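Local coordinates for metallo-beta-lactamase (Pseudomonas stutzeri, PDB 4ZEJ), which probably hydrolyses the beta-lactam ring of antibiotics with the help of zinc ions, as a class B metallo-beta-lactamase, at residues 181-184 with 185-189. Residues are numbered along the deposited sequence; the frame is centred on the assembly and turned at random.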
ATOM      1  N   SER A 181      -2.044  -5.015  16.799  1.00 27.39           N
ATOM      2  CA  SER A 181      -2.309  -4.073  15.713  1.00 26.79           C
ATOM      3  C   SER A 181      -3.356  -4.606  14.748  1.00 25.79           C
ATOM      4  O   SER A 181      -4.231  -3.861  14.308  1.00 25.93           O
ATOM      5  CB  SER A 181      -1.021  -3.745  14.945  1.00 26.04           C
ATOM      6  OG  SER A 181      -0.046  -3.245  15.842  1.00 26.98           O
ATOM      7  N   ALA A 182      -3.257  -5.896  14.418  1.00 24.60           N
ATOM      8  CA  ALA A 182      -4.227  -6.522  13.537  1.00 23.99           C
ATOM      9  C   ALA A 182      -5.625  -6.510  14.162  1.00 25.19           C
ATOM     10  O   ALA A 182      -6.606  -6.221  13.485  1.00 25.26           O
ATOM     11  CB  ALA A 182      -3.801  -7.947  13.196  1.00 22.94           C
ATOM     12  N   GLN A 183      -5.705  -6.808  15.453  1.00 26.69           N
ATOM     13  CA  GLN A 183      -6.981  -6.685  16.179  1.00 28.76           C
ATOM     14  C   GLN A 183      -7.525  -5.249  16.170  1.00 30.88           C
ATOM     15  O   GLN A 183      -8.734  -5.044  16.048  1.00 31.83           O
ATOM     16  CB  GLN A 183      -6.843  -7.193  17.618  1.00 29.91           C
ATOM     17  CG  GLN A 183      -8.157  -7.244  18.391  1.00 31.68           C
ATOM     18  CD  GLN A 183      -9.209  -8.075  17.678  1.00 31.18           C
ATOM     19  OE1 GLN A 183      -8.973  -9.234  17.359  1.00 30.07           O
ATOM     20  NE2 GLN A 183     -10.365  -7.481  17.398  1.00 32.47           N
ATOM     21  N   ASN A 184      -6.643  -4.261  16.301  1.00 28.08           N
ATOM     22  CA  ASN A 184      -7.069  -2.857  16.185  1.00 29.70           C
ATOM     23  C   ASN A 184      -7.758  -2.589  14.856  1.00 28.59           C
ATOM     24  O   ASN A 184      -8.824  -1.953  14.822  1.00 28.78           O
ATOM     25  CB  ASN A 184      -5.891  -1.885  16.344  1.00 31.24           C
ATOM     26  CG  ASN A 184      -5.265  -1.918  17.730  1.00 34.11           C
ATOM     27  OD1 ASN A 184      -5.910  -2.264  18.723  1.00 35.85           O
ATOM     28  ND2 ASN A 184      -3.986  -1.524  17.809  1.00 35.52           N
ATOM     29  N   ALA A 185      -7.157  -3.087  13.767  1.00 27.22           N
ATOM     30  CA  ALA A 185      -7.714  -2.933  12.434  1.00 26.78           C
ATOM     31  C   ALA A 185      -9.014  -3.710  12.278  1.00 27.34           C
ATOM     32  O   ALA A 185      -9.959  -3.194  11.682  1.00 27.96           O
ATOM     33  CB  ALA A 185      -6.714  -3.359  11.365  1.00 25.67           C
ATOM     34  N   LEU A 186      -9.066  -4.927  12.831  1.00 27.69           N
ATOM     35  CA  LEU A 186     -10.300  -5.741  12.817  1.00 28.61           C
ATOM     36  C   LEU A 186     -11.452  -5.018  13.517  1.00 30.45           C
ATOM     37  O   LEU A 186     -12.551  -4.957  12.987  1.00 31.02           O
ATOM     38  CB  LEU A 186     -10.081  -7.115  13.452  1.00 28.64           C
ATOM     39  CG  LEU A 186      -9.345  -8.142  12.582  1.00 27.71           C
ATOM     40  CD1 LEU A 186      -8.687  -9.215  13.450  1.00 28.08           C
ATOM     41  CD2 LEU A 186     -10.315  -8.770  11.586  1.00 27.72           C
ATOM     42  N   SER A 187     -11.185  -4.472  14.698  1.00 32.23           N
ATOM     43  CA  SER A 187     -12.202  -3.756  15.470  1.00 34.05           C
ATOM     44  C   SER A 187     -12.691  -2.469  14.783  1.00 34.91           C
ATOM     45  O   SER A 187     -13.878  -2.123  14.877  1.00 36.43           O
ATOM     46  CB  SER A 187     -11.664  -3.433  16.863  1.00 35.48           C
ATOM     47  OG  SER A 187     -11.393  -4.624  17.578  1.00 36.02           O
ATOM     48  N   ARG A 188     -11.782  -1.751  14.128  1.00 33.95           N
ATOM     49  CA  ARG A 188     -12.111  -0.480  13.473  1.00 35.32           C
ATOM     50  C   ARG A 188     -12.863  -0.645  12.139  1.00 34.68           C
ATOM     51  O   ARG A 188     -13.753   0.165  11.827  1.00 35.07           O
ATOM     52  CB  ARG A 188     -10.843   0.348  13.256  1.00 35.73           C
ATOM     53  CG  ARG A 188     -11.080   1.765  12.747  1.00 37.79           C
ATOM     54  CD  ARG A 188      -9.766   2.511  12.624  1.00 38.67           C
ATOM     55  NE  ARG A 188      -9.921   3.842  12.037  1.00 40.30           N
ATOM     56  CZ  ARG A 188     -10.251   4.950  12.700  1.00 42.76           C
ATOM     57  NH1 ARG A 188     -10.487   4.932  14.008  1.00 44.29           N
ATOM     58  NH2 ARG A 188     -10.343   6.104  12.040  1.00 44.07           N
ATOM     59  N   TYR A 189     -12.517  -1.685  11.379  1.00 33.13           N
ATOM     60  CA  TYR A 189     -13.012  -1.864  10.007  1.00 32.96           C
ATOM     61  C   TYR A 189     -13.932  -3.074   9.839  1.00 33.38           C
ATOM     62  O   TYR A 189     -13.795  -3.845   8.893  1.00 31.87           O
ATOM     63  CB  TYR A 189     -11.824  -1.926   9.042  1.00 31.83           C
ATOM     64  CG  TYR A 189     -11.026  -0.657   9.068  1.00 32.40           C
ATOM     65  CD1 TYR A 189      -9.719  -0.636   9.555  1.00 31.90           C
ATOM     66  CD2 TYR A 189     -11.594   0.547   8.646  1.00 33.70           C
ATOM     67  CE1 TYR A 189      -8.998   0.538   9.595  1.00 32.80           C
ATOM     68  CE2 TYR A 189     -10.875   1.727   8.690  1.00 34.74           C
ATOM     69  CZ  TYR A 189      -9.573   1.710   9.155  1.00 34.22           C
ATOM     70  OH  TYR A 189      -8.868   2.888   9.199  1.00 36.86           O
TER
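Ala-185 N reaches back to Ser-181 O at 3.1 Å, the first of five successive i to i+4 bonds that carry an alpha-helix to its last turn. This is the last part of helix 175-188, the crossover of the beta-alpha-beta unit between strands 152-156 and 194-197 in the metallo-beta-lactamase fold. The buried methyl of Ala-185 lies 3.6 Å (CB) from Ala-182 O. Leu-186 continues the ladder, its N bonding to Ala-182 O, while its side chain crosses that of Gln-183 at about a right angle and brings CD1 to 3.9 Å from OE1 of the amide. Leu-208 and Lys-209 of helix 206-218 also touch this leucine.

Ser-187 is gripped twice by the residue one turn back. Its N donates to Gln-183 O, and its OG accepts a bond from Gln-183 NE2, 3.0 Å long and 156° at the hydrogen. With CG anti to the backbone N (chi1 -174°) and a bend at chi2 (56°), the glutamine chain curls along the helix surface to meet the hydroxyl. Arg-188 N then bonds to Asn-184 O, while Asn-184 ND2 turns to Pro-134 O, tying the helix to a neighbouring loop. Tyr-189, the first residue to leave helical geometry, still donates its N to Ala-185 O, the last of the five bonds, and Arg-188 CG sits over the centre of its ring, 3.8 Å above the plane.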